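Local atomic coordinates of activator of Hsp90 ATPase homologue 1/2-like C-terminal domain-containing protein (Staphylococcus saprophyticus subsp. saprophyticus, PDB entry 3Q6A), a protein that is of unknown function but belongs to the AHA1 family, whose namesake stimulates the ATPase of Hsp90. Residues Arg13-Phe17 / Val62-Ile68; Val16-Phe20 / Thr78-Glu82. All blocks are in the same frame, centred on the assembly; numbering follows the deposited sequence.

Contact 1 (Arg13-Phe17 / Val62-Ile68)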
# COMPACT_ATOMS: atom_id res chain seq x y z
N ARG D 13 10.72 13.63 -11.13
CA ARG D 13 11.68 12.91 -10.30
C ARG D 13 12.29 13.76 -9.19
O ARG D 13 12.46 13.28 -8.07
CB ARG D 13 12.78 12.33 -11.20
CG ARG D 13 13.67 11.33 -10.52
CD ARG D 13 14.65 10.74 -11.51
NE ARG D 13 15.51 11.76 -12.09
CZ ARG D 13 16.64 11.50 -12.74
NH1 ARG D 13 17.05 10.25 -12.88
NH2 ARG D 13 17.36 12.49 -13.25
N GLU D 14 12.62 15.02 -9.51
CA GLU D 14 13.20 15.92 -8.52
C GLU D 14 12.26 16.10 -7.35
O GLU D 14 12.68 16.08 -6.19
CB GLU D 14 13.50 17.30 -9.13
CG GLU D 14 14.54 17.34 -10.24
CD GLU D 14 14.05 16.71 -11.53
OE1 GLU D 14 12.81 16.68 -11.73
OE2 GLU D 14 14.90 16.27 -12.33
N THR D 15 10.98 16.27 -7.65
CA THR D 15 9.98 16.48 -6.62
C THR D 15 9.83 15.28 -5.69
O THR D 15 9.63 15.44 -4.49
CB THR D 15 8.60 16.78 -7.23
OG1 THR D 15 8.69 17.97 -8.03
CG2 THR D 15 7.57 16.99 -6.13
N VAL D 16 9.92 14.08 -6.25
CA VAL D 16 9.79 12.87 -5.43
C VAL D 16 11.05 12.74 -4.56
O VAL D 16 10.95 12.43 -3.37
CB VAL D 16 9.65 11.61 -6.31
CG1 VAL D 16 9.54 10.36 -5.42
CG2 VAL D 16 8.41 11.73 -7.21
N PHE D 17 12.22 12.98 -5.15
CA PHE D 17 13.48 12.90 -4.42
C PHE D 17 13.42 13.86 -3.24
O PHE D 17 13.75 13.48 -2.11
CB PHE D 17 14.65 13.28 -5.34
CG PHE D 17 15.99 13.35 -4.65
CD1 PHE D 17 16.76 12.20 -4.46
CD2 PHE D 17 16.48 14.57 -4.18
CE1 PHE D 17 18.00 12.27 -3.80
CE2 PHE D 17 17.71 14.65 -3.52
CZ PHE D 17 18.47 13.50 -3.34
N VAL D 62 24.33 8.99 -1.90
CA VAL D 62 23.25 9.83 -2.41
C VAL D 62 23.60 10.38 -3.78
O VAL D 62 24.65 11.00 -3.96
CB VAL D 62 22.95 11.02 -1.47
CG1 VAL D 62 22.07 12.03 -2.18
CG2 VAL D 62 22.24 10.53 -0.23
N GLU D 63 22.72 10.12 -4.74
CA GLU D 63 22.86 10.60 -6.11
C GLU D 63 21.63 11.49 -6.30
O GLU D 63 20.50 10.99 -6.36
CB GLU D 63 22.87 9.42 -7.08
CG GLU D 63 24.15 8.61 -7.05
CD GLU D 63 24.05 7.31 -7.83
OE1 GLU D 63 23.49 7.32 -8.94
OE2 GLU D 63 24.54 6.28 -7.33
N ASP D 64 21.85 12.80 -6.36
CA ASP D 64 20.76 13.77 -6.49
C ASP D 64 19.67 13.31 -7.44
O ASP D 64 19.95 12.86 -8.55
CB ASP D 64 21.32 15.11 -6.96
CG ASP D 64 22.42 15.61 -6.05
OD1 ASP D 64 22.14 15.83 -4.85
OD2 ASP D 64 23.56 15.77 -6.54
N ASN D 65 18.43 13.38 -6.96
CA ASN D 65 17.25 12.99 -7.72
C ASN D 65 17.34 11.61 -8.35
O ASN D 65 16.67 11.34 -9.36
CB ASN D 65 16.98 14.03 -8.82
CG ASN D 65 17.02 15.44 -8.30
OD1 ASN D 65 16.26 15.81 -7.40
ND2 ASN D 65 17.91 16.25 -8.86
N GLN D 66 18.13 10.72 -7.76
CA GLN D 66 18.28 9.39 -8.34
C GLN D 66 18.53 8.24 -7.37
O GLN D 66 18.16 7.10 -7.64
CB GLN D 66 19.39 9.43 -9.39
CG GLN D 66 19.69 8.09 -10.02
CD GLN D 66 20.55 8.23 -11.25
OE1 GLN D 66 20.12 8.77 -12.27
NE2 GLN D 66 21.79 7.75 -11.16
N LEU D 67 19.18 8.53 -6.25
CA LEU D 67 19.44 7.45 -5.32
C LEU D 67 19.77 7.90 -3.91
O LEU D 67 20.43 8.91 -3.69
CB LEU D 67 20.57 6.57 -5.86
CG LEU D 67 21.11 5.44 -4.98
CD1 LEU D 67 21.77 4.40 -5.87
CD2 LEU D 67 22.11 5.99 -3.98
N ILE D 68 19.27 7.11 -2.96
CA ILE D 68 19.49 7.34 -1.54
C ILE D 68 19.81 5.96 -1.00
O ILE D 68 19.01 5.05 -1.16
CB ILE D 68 18.22 7.84 -0.83
CG1 ILE D 68 17.74 9.14 -1.45
CG2 ILE D 68 18.50 8.01 0.67
CD1 ILE D 68 16.44 9.66 -0.85

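Contact 2 (Val16-Phe20 / Thr78-Glu82)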
# COMPACT_ATOMS: atom_id res chain seq x y z
N VAL D 16 9.92 14.08 -6.25
CA VAL D 16 9.79 12.87 -5.43
C VAL D 16 11.05 12.74 -4.56
O VAL D 16 10.95 12.43 -3.37
CB VAL D 16 9.65 11.61 -6.31
CG1 VAL D 16 9.54 10.36 -5.42
CG2 VAL D 16 8.41 11.73 -7.21
N PHE D 17 12.22 12.98 -5.15
CA PHE D 17 13.48 12.90 -4.42
C PHE D 17 13.42 13.86 -3.24
O PHE D 17 13.75 13.48 -2.11
CB PHE D 17 14.65 13.28 -5.34
CG PHE D 17 15.99 13.35 -4.65
CD1 PHE D 17 16.76 12.20 -4.46
CD2 PHE D 17 16.48 14.57 -4.18
CE1 PHE D 17 18.00 12.27 -3.80
CE2 PHE D 17 17.71 14.65 -3.52
CZ PHE D 17 18.47 13.50 -3.34
N GLU D 18 12.99 15.09 -3.50
CA GLU D 18 12.89 16.10 -2.46
C GLU D 18 11.95 15.70 -1.33
O GLU D 18 12.15 16.09 -0.18
CB GLU D 18 12.42 17.43 -3.05
CG GLU D 18 13.48 18.19 -3.85
CD GLU D 18 14.71 18.58 -3.03
OE1 GLU D 18 14.55 19.24 -1.98
OE2 GLU D 18 15.83 18.23 -3.44
N ALA D 19 10.90 14.94 -1.66
CA ALA D 19 9.93 14.51 -0.67
C ALA D 19 10.60 13.72 0.46
O ALA D 19 10.16 13.80 1.61
CB ALA D 19 8.83 13.66 -1.33
N PHE D 20 11.64 12.97 0.13
CA PHE D 20 12.35 12.17 1.14
C PHE D 20 13.40 12.98 1.91
O PHE D 20 13.37 13.02 3.14
CB PHE D 20 13.08 10.97 0.51
CG PHE D 20 12.17 9.84 0.04
CD1 PHE D 20 11.58 9.86 -1.23
CD2 PHE D 20 11.95 8.73 0.86
CE1 PHE D 20 10.78 8.79 -1.67
CE2 PHE D 20 11.16 7.65 0.44
CZ PHE D 20 10.57 7.68 -0.84
N THR D 78 18.10 0.84 -0.53
CA THR D 78 18.30 1.84 -1.57
C THR D 78 16.93 2.28 -2.05
O THR D 78 16.02 1.45 -2.18
CB THR D 78 19.07 1.29 -2.79
OG1 THR D 78 18.35 0.18 -3.33
CG2 THR D 78 20.47 0.85 -2.40
N ILE D 79 16.78 3.58 -2.27
CA ILE D 79 15.56 4.16 -2.78
C ILE D 79 15.99 4.84 -4.07
O ILE D 79 16.76 5.79 -4.03
CB ILE D 79 14.98 5.18 -1.81
CG1 ILE D 79 14.72 4.50 -0.45
CG2 ILE D 79 13.68 5.73 -2.37
CD1 ILE D 79 14.18 5.43 0.62
N GLN D 80 15.53 4.31 -5.20
CA GLN D 80 15.93 4.83 -6.51
C GLN D 80 14.78 5.57 -7.17
O GLN D 80 13.62 5.26 -6.91
CB GLN D 80 16.37 3.70 -7.42
CG GLN D 80 17.43 2.80 -6.82
CD GLN D 80 17.82 1.68 -7.76
OE1 GLN D 80 18.39 1.91 -8.82
NE2 GLN D 80 17.50 0.45 -7.37
N PHE D 81 15.12 6.54 -8.01
CA PHE D 81 14.12 7.33 -8.72
C PHE D 81 14.45 7.34 -10.22
O PHE D 81 15.51 7.82 -10.61
CB PHE D 81 14.09 8.76 -8.18
CG PHE D 81 14.04 8.85 -6.67
CD1 PHE D 81 15.15 8.52 -5.90
CD2 PHE D 81 12.87 9.24 -6.02
CE1 PHE D 81 15.10 8.58 -4.51
CE2 PHE D 81 12.81 9.31 -4.63
CZ PHE D 81 13.93 8.97 -3.87
N GLU D 82 13.54 6.80 -11.03
CA GLU D 82 13.71 6.75 -12.49
C GLU D 82 12.59 7.53 -13.16
O GLU D 82 11.46 7.62 -12.66
CB GLU D 82 13.64 5.32 -13.01
CG GLU D 82 14.71 4.37 -12.54
CD GLU D 82 14.52 2.99 -13.14
OE1 GLU D 82 13.41 2.44 -12.99
OE2 GLU D 82 15.47 2.46 -13.77

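Contact 1 (Arg13-Phe17 / Val62-Ile68)
Phe17 lies flat against the turn at Asp64 and Asn65, where the contact is tight. The peptide nitrogen of Asn65 sits over the centre of the Phe17 ring, 3.1 Å above its plane, with Asp64 C over the same face nearer the rim. With CG anti to the backbone N (chi1 175°), the ring reaches out from the helix and under the turn. Beyond it, Phe17 CZ meets Val62 CG1 at the ring edge at 4.1 Å, and Phe17 CE1 packs 3.9 Å from Ile68 CG1. The Phe17 and Asn65 side chains cross at about a right angle, ring and amide planes 71° apart, and Asn65 OD1 comes 3.3 Å from Glu14 CA.

Toward solvent the contact becomes polar and thins out. Asn65 O stands over one face of the Arg13 guanidinium, 3.0 Å from Arg13 NE, at too poor an angle to hydrogen-bond. Farther out the Arg13 and Gln66 side chains run side by side, loosely, with Arg13 NH1 3.5 Å from Gln66 OE1. Gln66 NE2 hydrogen-bonds Glu63 OE1 (2.8 Å), spanning the turn. Glu63 O accepts from Gln66 N and Leu67 N, a classic beta bulge closing the hairpin between strands 53-63 and 67-72.

Contact 2 (Val16-Phe20 / Thr78-Glu82)
Phe81, on strand 75-84, pushes its ring into the side of helix 13-21 and meets Val16, Phe17 and Phe20 there. The result is an aromatic cluster in a helix-on-sheet core consistent with the Bet v 1-like fold. Over the five residues on each side, helix and strand run nearly antiparallel, at 155°, with their axes 9.7 Å apart. No hydrogen bond crosses between them, and every touching residue is buried.

Phe81 gives up the most surface. Its CB already points toward the helix, and with CG anti to the carbonyl carbon (chi1 -48°) the ring faces the Phe17 backbone. Phe17 CA lies over one ring face, a CH-pi contact 4.1 Å from the Phe81 centroid. The Phe17 ring turns its edge to the Phe81 face, giving a T-shaped pair with planes at 72°. At the rim of Phe81, Val16 CG1 closes to 3.5 Å of Phe81 CE2, almost in the plane of the ring.

Phe20, one helical turn after Phe17, has the next largest share. Its ring and that of Phe81 meet obliquely, 5.5 Å between centroids, with Phe20 CD1 3.6 Å from Phe81 CZ. Phe29 adds an edge-to-face partner, and Met115 and Leu119 of helix 102-125 also pack on Phe20.

Ile79, two residues before Phe81 on the strand, comes at Phe20 from the opposite direction with both ends of its branched chain. Ile79 CD1 touches Phe20 CE2 at 3.8 Å, while Ile79 CG2 sits over the face of the Phe20 ring, 4.3 Å from its centroid.

From the N terminus, strand 3-9 leads into helix 13-21, the shared starting point of both contacts. The chain then builds strands 33-34, 43-48 and 53-63 before contact 1 closes a loop of 44 residues at the following turn. It continues through strand 67-72 into strand 75-84, where contact 2 closes a longer loop of 57 residues. The loops overlap without one enclosing the other, since 16-20 begins inside 13-17 and 78-82 follows 62-68. Strands 67-72 and 75-84 are antiparallel neighbours, probably joined by Ile79 N to Ile68 O, and Phe81 N probably bonds Gln66 O just before strand 67-72. Phe17 bridges the contacts, tying one short helix to a hairpin end and the adjoining sheet face.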